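Side-chain contacts in quinoline 2-oxidoreductase large subunit (Pseudomonas putida, PDB 1T3Q), which houses the molybdenum centre and pterin cytosine dinucleotide of a molybdenum hydroxylase that oxidises quinoline at its 2 position: residues Q85-T90 with L261-L266; P142-I147 with G153-N158; L315-I320 with A342-V347; V646-S651 with D759-L764. All blocks are in the same frame, centred on the assembly; numbering follows the deposited sequence.

Overall arrangement
Contacts 1, 3 and 4 are buried, whereas contact 2 is only partly buried. All four meet across the gap mainly through apolar groups. Contact 1 packs a short strand on the start of a helix, and contact 4 packs a long strand on the C-terminal part of one. Contact 3 sets a strand against a turn, and contact 2 joins two loops at the ends of a short helix. Contacts 2 and 3 touch through I147 and I320; the other pairs do not touch. Contact 3 also reaches a sulfate ion by a charged side chain, on the other side of the strand from its apolar part. Contacts 1 and 4 lie on opposite sides of the chain's centre.

Contact 1: Q85-T90 with L261-L266; sequences QGIVAT and LHPEEL
I87 reaches from strand 87-89 to the start of helix 263-275 and touches L261, P263 and L266. Its side chain enters end-on. CG1 lies beside the backbone N (chi1 -56°) and the chain then runs straight on, which makes CD1 the leading atom. CD1 ends 3.6 Å from the carbonyl O of L261. The same methyl comes to 4.0 Å from CG of P263, at the rim of the proline ring. One bond further back, CG1 of I87 is 4.2 Å from CD2 of L261 and 4.1 Å from CD1 of L266. The side chains of I87 and L266 meet at a slant, while L261 brings one branch methyl against the middle of the isoleucine.

The CB of H262 points away from the strand. Its backbone N gives a nearly straight bond (172°) to OE2 of E265, at 2.8 Å. That oxygen is met on its anti side, somewhat out of the carboxylate plane. OE1 of E265 is held by T221, which leaves both oxygens bonded. L261 and L266 also lean on helix 226-237, and P263 touches Q101 of the strand paired with 87-89.

The contact joins the hammerhead region to the molybdopterin-binding region. P263 is the first helical residue. The E265 side chain, accepting from the backbone N of the N-cap residue H262, forms one half of a capping box at a helix N-terminus.

Contact 2: P142-I147 with G153-N158; sequences PAVTGI and GEARAN
V144 fills the gap between the two loops and touches A155, R156 and A157. Its CB comes first, 3.9 Å from CB of A157. Beyond it the side chain forks. CG1 is anti to the backbone N (chi1 177°), and this leaves CG2 to point across at the other loop. CG2 sits over the backbone of that loop. It is 3.3 Å from N of A157 and 3.5 Å from O of A155, so this methyl is pressed against polar backbone atoms. It also lies 3.8 Å from CB of A157 and 4.1 Å from CB of A155. The methyl is thus in touch with both alanines and with the backbone between them.

The polar atoms beneath it have partners elsewhere. The side-chain amide of N164 bonds both, with OD1 taking A157 N and ND2 giving to A155 O. The amide of N363 bridges the two loops in a similar way, by accepting from V144 N and giving to A157 O.

P142 adds a second, more exposed contact. Its CB is 4.2 Å from CB of A155, and its carbonyl O is 4.0 Å from the same methyl. That carbonyl is hydrogen-bonded to H54.

The loop 142-147 follows strand 135-140 and leads into helix 147-152, with G146 at the N-cap. The loop 153-158 leaves the other end of that helix and runs on toward strand 165-170. The loops at both ends of one short helix thus meet, and its first residue, I147, packs on I320 of strand 312-322.

Contact 3: L315-I320 with A342-V347; sequences LENRSI and AVILGV. With SO4 (sulfate ion), chain K.
The amide of N317 meets I344 through its oxygen, and the guanidinium of R318 takes a sulfate at its edge. OD1 of N317 is 3.8 Å from CD1 of I344, where the side chains lie askew. The amide oxygen is bonded instead by ND2 of N300 and weakly by ND2 of N341. Sulfate O3 lies in the guanidinium plane of R318. It accepts from NH2 at 2.6 Å (150°) and from NH1 at 2.9 Å (132°), so both nitrogens share one acceptor. The arginine chain is extended from CG to NE, which carries the charged group away from the strand. R168 also bonds the sulfate. A leucine in place of R318 would remove both N-H donors and would probably leave the anion loosely held by R168.

L315 completes the apolar part. Its CD1 is 4.1 Å from CD2 of L345, and its CD2 is 4.2 Å from CG1 of I344. L315 and L345 lie alongside, running opposite ways. I344 and L345 form the middle of a type I turn. The strand thus has a buried, mostly apolar face and a cationic arginine; the sulfate, probably from the crystallisation liquor, implies no biological role.

Contact 4: V646-S651 with D759-L764; sequences VEIDAS and DALAHL
I648 meets A760 and L761 because its CG1 lies beside the backbone N (chi1 -60°) and CD1 extends straight beyond it (chi2 173°). L761 has the same kind of first torsion (chi1 -55°), and its end swings nearer to the strand than its CB direction suggests. The two side chains cross at about a right angle. CD1 of I648 is the atom that does the touching. It is 4.0 Å from CB of A760, and 4.1 Å from CD2 of L761. CG of L761 is also 4.1 Å from that CD1, so the isoleucine tip rests against the fork of the leucine. V646 adds a looser contact at the side, with its CG2 4.4 Å from CB of A760.

The small A760 is consistent with the CA atoms of I648 and A760 lying 7.5 Å apart. The same strand face continues along the helix, where V646 packs on A756 and I648 on V757. L761 and I648 both touch Y455 of the neighbouring strand 454-467.

E647 points away from the helix and makes a salt bridge with R656. Where the strand ends, OD1 of D649 makes a salt bridge with K454. OD2 accepts a weak bond from S651 N at 3.1 Å, in the manner of an Asx turn, and also bonds T652 N.

The arrangement is that of a helix laid on one face of a mixed sheet. The C-terminal part of helix 744-761 lies on strand 636-649, an inner strand of its four-stranded sheet.

Contact 1: Q85-T90 with L261-L266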
loop_
_atom_site.group_PDB
_atom_site.type_symbol
_atom_site.label_atom_id
_atom_site.label_comp_id
_atom_site.label_asym_id
_atom_site.label_seq_id
_atom_site.Cartn_x
_atom_site.Cartn_y
_atom_site.Cartn_z
ATOM N N GLN B 85 13.532 3.479 27.083
ATOM C CA GLN B 85 14.220 2.727 28.121
ATOM C C GLN B 85 14.106 1.231 27.825
ATOM O O GLN B 85 14.809 0.413 28.419
ATOM C CB GLN B 85 13.629 3.046 29.500
ATOM C CG GLN B 85 12.350 2.293 29.827
ATOM C CD GLN B 85 11.832 2.593 31.226
ATOM O OE1 GLN B 85 12.612 2.749 32.173
ATOM N NE2 GLN B 85 10.512 2.653 31.368
ATOM N N GLY B 86 13.214 0.873 26.906
ATOM C CA GLY B 86 13.069 -0.526 26.548
ATOM C C GLY B 86 11.736 -1.183 26.861
ATOM O O GLY B 86 10.741 -0.521 27.154
ATOM N N ILE B 87 11.735 -2.509 26.814
ATOM C CA ILE B 87 10.536 -3.298 27.048
ATOM C C ILE B 87 10.308 -3.611 28.520
ATOM O O ILE B 87 11.059 -4.378 29.115
ATOM C CB ILE B 87 10.609 -4.629 26.269
ATOM C CG1 ILE B 87 10.841 -4.339 24.781
ATOM C CG2 ILE B 87 9.330 -5.424 26.473
ATOM C CD1 ILE B 87 11.048 -5.583 23.936
ATOM N N VAL B 88 9.268 -3.009 29.092
ATOM C CA VAL B 88 8.912 -3.229 30.491
ATOM C C VAL B 88 7.973 -4.429 30.558
ATOM O O VAL B 88 6.902 -4.419 29.953
ATOM C CB VAL B 88 8.191 -2.000 31.079
ATOM C CG1 VAL B 88 7.894 -2.219 32.561
ATOM C CG2 VAL B 88 9.049 -0.762 30.885
ATOM N N ALA B 89 8.376 -5.463 31.286
ATOM C CA ALA B 89 7.565 -6.667 31.400
ATOM C C ALA B 89 7.298 -7.020 32.851
ATOM O O ALA B 89 8.227 -7.239 33.630
ATOM C CB ALA B 89 8.265 -7.834 30.699
ATOM N N THR B 90 6.023 -7.091 33.210
ATOM C CA THR B 90 5.650 -7.423 34.577
ATOM C C THR B 90 4.373 -8.254 34.617
ATOM O O THR B 90 3.705 -8.436 33.597
ATOM C CB THR B 90 5.449 -6.146 35.418
ATOM O OG1 THR B 90 5.301 -6.505 36.800
ATOM C CG2 THR B 90 4.217 -5.383 34.944
ATOM N N LEU B 261 6.862 -9.070 21.722
ATOM C CA LEU B 261 7.264 -7.768 21.225
ATOM C C LEU B 261 8.775 -7.896 21.110
ATOM O O LEU B 261 9.443 -8.261 22.078
ATOM C CB LEU B 261 6.907 -6.663 22.222
ATOM C CG LEU B 261 7.308 -5.268 21.739
ATOM C CD1 LEU B 261 6.471 -4.884 20.527
ATOM C CD2 LEU B 261 7.107 -4.254 22.857
ATOM N N HIS B 262 9.326 -7.618 19.935
ATOM C CA HIS B 262 10.771 -7.737 19.758
ATOM C C HIS B 262 11.449 -6.378 19.809
ATOM O O HIS B 262 10.907 -5.386 19.330
ATOM C CB HIS B 262 11.107 -8.381 18.410
ATOM C CG HIS B 262 10.224 -9.534 18.056
ATOM N ND1 HIS B 262 10.155 -10.680 18.815
ATOM C CD2 HIS B 262 9.347 -9.702 17.037
ATOM C CE1 HIS B 262 9.270 -11.504 18.282
ATOM N NE2 HIS B 262 8.765 -10.935 17.203
ATOM N N PRO B 263 12.641 -6.313 20.411
ATOM C CA PRO B 263 13.343 -5.031 20.474
ATOM C C PRO B 263 13.430 -4.426 19.069
ATOM O O PRO B 263 13.239 -3.227 18.884
ATOM C CB PRO B 263 14.711 -5.422 21.024
ATOM C CG PRO B 263 14.370 -6.518 21.977
ATOM C CD PRO B 263 13.339 -7.342 21.205
ATOM N N GLU B 264 13.696 -5.272 18.075
ATOM C CA GLU B 264 13.822 -4.796 16.700
ATOM C C GLU B 264 12.577 -4.102 16.154
ATOM O O GLU B 264 12.693 -3.204 15.325
ATOM C CB GLU B 264 14.236 -5.944 15.771
ATOM C CG GLU B 264 15.634 -6.477 16.041
ATOM C CD GLU B 264 15.661 -7.650 17.003
ATOM O OE1 GLU B 264 14.838 -7.685 17.943
ATOM O OE2 GLU B 264 16.521 -8.538 16.824
ATOM N N GLU B 265 11.389 -4.504 16.605
ATOM C CA GLU B 265 10.166 -3.858 16.128
ATOM C C GLU B 265 10.162 -2.402 16.571
ATOM O O GLU B 265 9.766 -1.507 15.822
ATOM C CB GLU B 265 8.916 -4.573 16.667
ATOM C CG GLU B 265 8.726 -5.964 16.086
ATOM C CD GLU B 265 7.547 -6.710 16.693
ATOM O OE1 GLU B 265 6.629 -7.095 15.934
ATOM O OE2 GLU B 265 7.541 -6.922 17.924
ATOM N N LEU B 266 10.617 -2.160 17.795
ATOM C CA LEU B 266 10.660 -0.799 18.290
ATOM C C LEU B 266 11.784 -0.066 17.579
ATOM O O LEU B 266 11.614 1.074 17.154
ATOM C CB LEU B 266 10.900 -0.782 19.805
ATOM C CG LEU B 266 9.826 -1.464 20.658
ATOM C CD1 LEU B 266 10.174 -1.305 22.134
ATOM C CD2 LEU B 266 8.475 -0.850 20.367
#

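Contact 2: P142-I147 with G153-N158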
loop_
_atom_site.group_PDB
_atom_site.type_symbol
_atom_site.label_atom_id
_atom_site.label_comp_id
_atom_site.label_asym_id
_atom_site.label_seq_id
_atom_site.Cartn_x
_atom_site.Cartn_y
_atom_site.Cartn_z
ATOM N N PRO B 142 31.321 -12.740 35.471
ATOM C CA PRO B 142 30.811 -14.085 35.756
ATOM C C PRO B 142 29.347 -14.145 35.335
ATOM O O PRO B 142 28.559 -13.255 35.662
ATOM C CB PRO B 142 31.003 -14.217 37.267
ATOM C CG PRO B 142 30.918 -12.790 37.746
ATOM C CD PRO B 142 31.729 -12.055 36.710
ATOM N N ALA B 143 28.992 -15.188 34.599
ATOM C CA ALA B 143 27.630 -15.338 34.112
ATOM C C ALA B 143 26.895 -16.483 34.789
ATOM O O ALA B 143 27.515 -17.397 35.337
ATOM C CB ALA B 143 27.648 -15.557 32.605
ATOM N N VAL B 144 25.568 -16.413 34.761
ATOM C CA VAL B 144 24.729 -17.458 35.333
ATOM C C VAL B 144 24.421 -18.353 34.140
ATOM O O VAL B 144 23.686 -17.968 33.233
ATOM C CB VAL B 144 23.432 -16.881 35.918
ATOM C CG1 VAL B 144 22.552 -18.010 36.442
ATOM C CG2 VAL B 144 23.764 -15.899 37.040
ATOM N N THR B 145 24.996 -19.549 34.151
ATOM C CA THR B 145 24.860 -20.478 33.038
ATOM C C THR B 145 23.763 -21.529 33.126
ATOM O O THR B 145 23.608 -22.336 32.211
ATOM C CB THR B 145 26.191 -21.197 32.808
ATOM O OG1 THR B 145 26.564 -21.885 34.009
ATOM C CG2 THR B 145 27.284 -20.189 32.460
ATOM N N GLY B 146 23.003 -21.525 34.215
ATOM C CA GLY B 146 21.948 -22.510 34.353
ATOM C C GLY B 146 21.170 -22.382 35.645
ATOM O O GLY B 146 21.505 -21.575 36.515
ATOM N N ILE B 147 20.130 -23.196 35.768
ATOM C CA ILE B 147 19.271 -23.195 36.943
ATOM C C ILE B 147 20.032 -23.438 38.242
ATOM O O ILE B 147 19.796 -22.758 39.237
ATOM C CB ILE B 147 18.161 -24.256 36.790
ATOM C CG1 ILE B 147 17.166 -23.801 35.718
ATOM C CG2 ILE B 147 17.464 -24.492 38.116
ATOM C CD1 ILE B 147 16.122 -24.842 35.367
ATOM N N GLY B 153 24.514 -20.236 43.046
ATOM C CA GLY B 153 25.723 -19.464 42.808
ATOM C C GLY B 153 25.721 -18.038 43.326
ATOM O O GLY B 153 24.695 -17.520 43.767
ATOM N N GLU B 154 26.886 -17.398 43.263
ATOM C CA GLU B 154 27.034 -16.026 43.725
ATOM C C GLU B 154 26.720 -15.017 42.623
ATOM O O GLU B 154 26.247 -13.916 42.898
ATOM C CB GLU B 154 28.459 -15.797 44.238
ATOM N N ALA B 155 26.982 -15.395 41.376
ATOM C CA ALA B 155 26.729 -14.501 40.252
ATOM C C ALA B 155 25.245 -14.173 40.077
ATOM O O ALA B 155 24.372 -14.998 40.359
ATOM C CB ALA B 155 27.280 -15.109 38.971
ATOM N N ARG B 156 24.974 -12.958 39.613
ATOM C CA ARG B 156 23.611 -12.498 39.373
ATOM C C ARG B 156 23.481 -12.228 37.871
ATOM O O ARG B 156 24.243 -11.444 37.307
ATOM C CB ARG B 156 23.337 -11.220 40.176
ATOM C CG ARG B 156 21.881 -10.760 40.137
ATOM C CD ARG B 156 21.604 -9.602 41.101
ATOM N NE ARG B 156 21.867 -9.966 42.493
ATOM C CZ ARG B 156 21.508 -9.234 43.548
ATOM N NH1 ARG B 156 21.794 -9.652 44.773
ATOM N NH2 ARG B 156 20.854 -8.092 43.381
ATOM N N ALA B 157 22.520 -12.885 37.225
ATOM C CA ALA B 157 22.312 -12.734 35.785
ATOM C C ALA B 157 21.956 -11.320 35.350
ATOM O O ALA B 157 22.553 -10.778 34.418
ATOM C CB ALA B 157 21.224 -13.702 35.312
ATOM N N ASN B 158 20.981 -10.726 36.028
ATOM C CA ASN B 158 20.511 -9.385 35.704
ATOM C C ASN B 158 20.691 -8.490 36.929
ATOM O O ASN B 158 19.956 -8.611 37.907
ATOM C CB ASN B 158 19.040 -9.473 35.285
ATOM C CG ASN B 158 18.491 -8.164 34.763
ATOM O OD1 ASN B 158 17.650 -8.148 33.855
ATOM N ND2 ASN B 158 18.938 -7.060 35.340
#

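Contact 3: L315-I320 with A342-V347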
loop_
_atom_site.group_PDB
_atom_site.type_symbol
_atom_site.label_atom_id
_atom_site.label_comp_id
_atom_site.label_asym_id
_atom_site.label_seq_id
_atom_site.Cartn_x
_atom_site.Cartn_y
_atom_site.Cartn_z
ATOM N N LEU B 315 0.298 -36.063 44.196
ATOM C CA LEU B 315 1.221 -35.663 43.148
ATOM C C LEU B 315 2.036 -34.487 43.657
ATOM O O LEU B 315 1.494 -33.470 44.098
ATOM C CB LEU B 315 0.475 -35.270 41.872
ATOM C CG LEU B 315 1.377 -34.871 40.692
ATOM C CD1 LEU B 315 0.617 -35.007 39.390
ATOM C CD2 LEU B 315 1.872 -33.443 40.870
ATOM N N GLU B 316 3.348 -34.635 43.596
ATOM C CA GLU B 316 4.251 -33.583 44.033
ATOM C C GLU B 316 5.066 -33.128 42.828
ATOM O O GLU B 316 5.504 -33.954 42.029
ATOM C CB GLU B 316 5.171 -34.131 45.119
ATOM C CG GLU B 316 6.218 -33.165 45.618
ATOM C CD GLU B 316 6.898 -33.672 46.877
ATOM O OE1 GLU B 316 7.334 -34.846 46.885
ATOM O OE2 GLU B 316 6.995 -32.898 47.854
ATOM N N ASN B 317 5.254 -31.819 42.682
ATOM C CA ASN B 317 6.046 -31.316 41.565
ATOM C C ASN B 317 6.752 -30.009 41.861
ATOM O O ASN B 317 6.124 -29.011 42.213
ATOM C CB ASN B 317 5.187 -31.126 40.312
ATOM C CG ASN B 317 6.029 -30.846 39.064
ATOM O OD1 ASN B 317 5.747 -29.923 38.300
ATOM N ND2 ASN B 317 7.060 -31.655 38.854
ATOM N N ARG B 318 8.068 -30.032 41.716
ATOM C CA ARG B 318 8.904 -28.853 41.913
ATOM C C ARG B 318 9.330 -28.510 40.489
ATOM O O ARG B 318 10.091 -29.251 39.866
ATOM C CB ARG B 318 10.115 -29.206 42.776
ATOM C CG ARG B 318 11.174 -28.120 42.899
ATOM C CD ARG B 318 12.323 -28.631 43.763
ATOM N NE ARG B 318 13.527 -27.808 43.674
ATOM C CZ ARG B 318 13.658 -26.604 44.218
ATOM N NH1 ARG B 318 12.658 -26.065 44.902
ATOM N NH2 ARG B 318 14.795 -25.938 44.074
ATOM N N SER B 319 8.812 -27.406 39.972
ATOM C CA SER B 319 9.100 -26.994 38.606
ATOM C C SER B 319 9.971 -25.743 38.554
ATOM O O SER B 319 9.646 -24.729 39.165
ATOM C CB SER B 319 7.777 -26.745 37.874
ATOM O OG SER B 319 7.978 -26.489 36.496
ATOM N N ILE B 320 11.073 -25.819 37.813
ATOM C CA ILE B 320 11.981 -24.684 37.690
ATOM C C ILE B 320 12.214 -24.357 36.219
ATOM O O ILE B 320 12.470 -25.249 35.411
ATOM C CB ILE B 320 13.344 -24.978 38.344
ATOM C CG1 ILE B 320 13.140 -25.509 39.764
ATOM C CG2 ILE B 320 14.183 -23.703 38.379
ATOM C CD1 ILE B 320 14.397 -26.083 40.389
ATOM N N ALA B 342 -0.216 -24.867 36.958
ATOM C CA ALA B 342 -1.637 -24.609 37.144
ATOM C C ALA B 342 -2.487 -25.756 36.595
ATOM O O ALA B 342 -3.562 -26.043 37.118
ATOM C CB ALA B 342 -2.032 -23.300 36.471
ATOM N N VAL B 343 -2.006 -26.413 35.543
ATOM C CA VAL B 343 -2.757 -27.515 34.938
ATOM C C VAL B 343 -2.042 -28.856 35.080
ATOM O O VAL B 343 -2.286 -29.784 34.305
ATOM C CB VAL B 343 -3.001 -27.260 33.427
ATOM C CG1 VAL B 343 -3.793 -25.966 33.227
ATOM C CG2 VAL B 343 -1.675 -27.185 32.693
ATOM N N ILE B 344 -1.173 -28.962 36.078
ATOM C CA ILE B 344 -0.392 -30.179 36.304
ATOM C C ILE B 344 -1.210 -31.458 36.553
ATOM O O ILE B 344 -0.723 -32.562 36.300
ATOM C CB ILE B 344 0.607 -29.972 37.479
ATOM C CG1 ILE B 344 1.731 -31.004 37.403
ATOM C CG2 ILE B 344 -0.109 -30.093 38.818
ATOM C CD1 ILE B 344 2.705 -30.753 36.261
ATOM N N LEU B 345 -2.442 -31.325 37.040
ATOM C CA LEU B 345 -3.271 -32.500 37.303
ATOM C C LEU B 345 -3.959 -32.976 36.036
ATOM O O LEU B 345 -4.496 -34.085 35.979
ATOM C CB LEU B 345 -4.330 -32.194 38.363
ATOM C CG LEU B 345 -3.768 -31.783 39.724
ATOM C CD1 LEU B 345 -4.910 -31.559 40.706
ATOM C CD2 LEU B 345 -2.832 -32.867 40.226
ATOM N N GLY B 346 -3.942 -32.120 35.024
ATOM C CA GLY B 346 -4.564 -32.459 33.766
ATOM C C GLY B 346 -5.983 -32.986 33.881
ATOM O O GLY B 346 -6.876 -32.343 34.430
ATOM N N VAL B 347 -6.164 -34.196 33.379
ATOM C CA VAL B 347 -7.457 -34.859 33.320
ATOM C C VAL B 347 -7.785 -35.772 34.512
ATOM O O VAL B 347 -8.859 -36.383 34.563
ATOM C CB VAL B 347 -7.481 -35.666 31.993
ATOM C CG1 VAL B 347 -7.567 -37.145 32.248
ATOM C CG2 VAL B 347 -8.561 -35.159 31.105
HETATM S S SO4 K . 15.416 -23.424 46.748
HETATM O O1 SO4 K . 14.743 -23.510 48.060
HETATM O O2 SO4 K . 16.634 -24.258 46.761
HETATM O O3 SO4 K . 14.507 -23.914 45.700
HETATM O O4 SO4 K . 15.779 -22.022 46.468
#

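Contact 4: V646-S651 with D759-L764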
loop_
_atom_site.group_PDB
_atom_site.type_symbol
_atom_site.label_atom_id
_atom_site.label_comp_id
_atom_site.label_asym_id
_atom_site.label_seq_id
_atom_site.Cartn_x
_atom_site.Cartn_y
_atom_site.Cartn_z
ATOM N N VAL B 646 7.476 -46.343 19.056
ATOM C CA VAL B 646 8.838 -46.057 18.639
ATOM C C VAL B 646 9.641 -47.342 18.580
ATOM O O VAL B 646 9.366 -48.297 19.310
ATOM C CB VAL B 646 9.562 -45.087 19.614
ATOM C CG1 VAL B 646 8.787 -43.784 19.732
ATOM C CG2 VAL B 646 9.738 -45.742 20.970
ATOM N N GLU B 647 10.625 -47.361 17.692
ATOM C CA GLU B 647 11.496 -48.516 17.541
ATOM C C GLU B 647 12.923 -48.038 17.747
ATOM O O GLU B 647 13.373 -47.110 17.076
ATOM C CB GLU B 647 11.361 -49.122 16.142
ATOM C CG GLU B 647 12.403 -50.195 15.854
ATOM C CD GLU B 647 12.411 -50.628 14.399
ATOM O OE1 GLU B 647 11.508 -51.389 13.997
ATOM O OE2 GLU B 647 13.317 -50.193 13.656
ATOM N N ILE B 648 13.625 -48.667 18.681
ATOM C CA ILE B 648 15.003 -48.311 18.975
ATOM C C ILE B 648 15.924 -49.468 18.594
ATOM O O ILE B 648 15.689 -50.605 18.994
ATOM C CB ILE B 648 15.191 -48.021 20.476
ATOM C CG1 ILE B 648 14.284 -46.865 20.904
ATOM C CG2 ILE B 648 16.648 -47.698 20.763
ATOM C CD1 ILE B 648 14.275 -46.626 22.402
ATOM N N ASP B 649 16.964 -49.177 17.818
ATOM C CA ASP B 649 17.919 -50.205 17.406
ATOM C C ASP B 649 18.843 -50.486 18.590
ATOM O O ASP B 649 19.493 -49.577 19.097
ATOM C CB ASP B 649 18.747 -49.713 16.216
ATOM C CG ASP B 649 19.615 -50.802 15.624
ATOM O OD1 ASP B 649 19.089 -51.628 14.852
ATOM O OD2 ASP B 649 20.820 -50.843 15.939
ATOM N N ALA B 650 18.904 -51.740 19.025
ATOM C CA ALA B 650 19.739 -52.108 20.169
ATOM C C ALA B 650 21.237 -51.881 19.970
ATOM O O ALA B 650 21.973 -51.711 20.940
ATOM C CB ALA B 650 19.488 -53.565 20.549
ATOM N N SER B 651 21.691 -51.871 18.723
ATOM C CA SER B 651 23.113 -51.682 18.445
ATOM C C SER B 651 23.533 -50.256 18.107
ATOM O O SER B 651 24.623 -49.824 18.485
ATOM C CB SER B 651 23.552 -52.610 17.308
ATOM O OG SER B 651 23.482 -53.967 17.707
ATOM N N ASP B 759 8.828 -47.062 27.544
ATOM C CA ASP B 759 8.184 -48.368 27.470
ATOM C C ASP B 759 9.120 -49.330 26.745
ATOM O O ASP B 759 9.245 -50.495 27.122
ATOM C CB ASP B 759 6.866 -48.281 26.703
ATOM C CG ASP B 759 6.090 -49.589 26.734
ATOM O OD1 ASP B 759 5.756 -50.045 27.845
ATOM O OD2 ASP B 759 5.822 -50.161 25.655
ATOM N N ALA B 760 9.782 -48.827 25.708
ATOM C CA ALA B 760 10.701 -49.634 24.914
ATOM C C ALA B 760 11.880 -50.152 25.728
ATOM O O ALA B 760 12.328 -51.284 25.537
ATOM C CB ALA B 760 11.215 -48.818 23.720
ATOM N N LEU B 761 12.374 -49.324 26.641
ATOM C CA LEU B 761 13.525 -49.687 27.459
ATOM C C LEU B 761 13.181 -50.205 28.852
ATOM O O LEU B 761 14.073 -50.576 29.619
ATOM C CB LEU B 761 14.454 -48.477 27.585
ATOM C CG LEU B 761 14.923 -47.860 26.264
ATOM C CD1 LEU B 761 15.720 -46.598 26.538
ATOM C CD2 LEU B 761 15.756 -48.873 25.496
ATOM N N ALA B 762 11.894 -50.238 29.177
ATOM C CA ALA B 762 11.455 -50.700 30.489
ATOM C C ALA B 762 12.038 -52.053 30.897
ATOM O O ALA B 762 12.461 -52.227 32.035
ATOM C CB ALA B 762 9.933 -50.753 30.538
ATOM N N HIS B 763 12.073 -53.006 29.971
ATOM C CA HIS B 763 12.591 -54.331 30.292
ATOM C C HIS B 763 14.058 -54.338 30.724
ATOM O O HIS B 763 14.528 -55.308 31.323
ATOM C CB HIS B 763 12.385 -55.292 29.112
ATOM C CG HIS B 763 13.278 -55.024 27.941
ATOM N ND1 HIS B 763 13.154 -53.903 27.147
ATOM C CD2 HIS B 763 14.300 -55.743 27.419
ATOM C CE1 HIS B 763 14.060 -53.945 26.187
ATOM N NE2 HIS B 763 14.769 -55.053 26.328
ATOM N N LEU B 764 14.781 -53.265 30.420
ATOM C CA LEU B 764 16.187 -53.164 30.799
ATOM C C LEU B 764 16.308 -52.427 32.126
ATOM O O LEU B 764 17.412 -52.178 32.606
ATOM C CB LEU B 764 16.982 -52.409 29.733
ATOM C CG LEU B 764 17.096 -53.049 28.347
ATOM C CD1 LEU B 764 17.845 -52.099 27.420
ATOM C CD2 LEU B 764 17.826 -54.385 28.449
#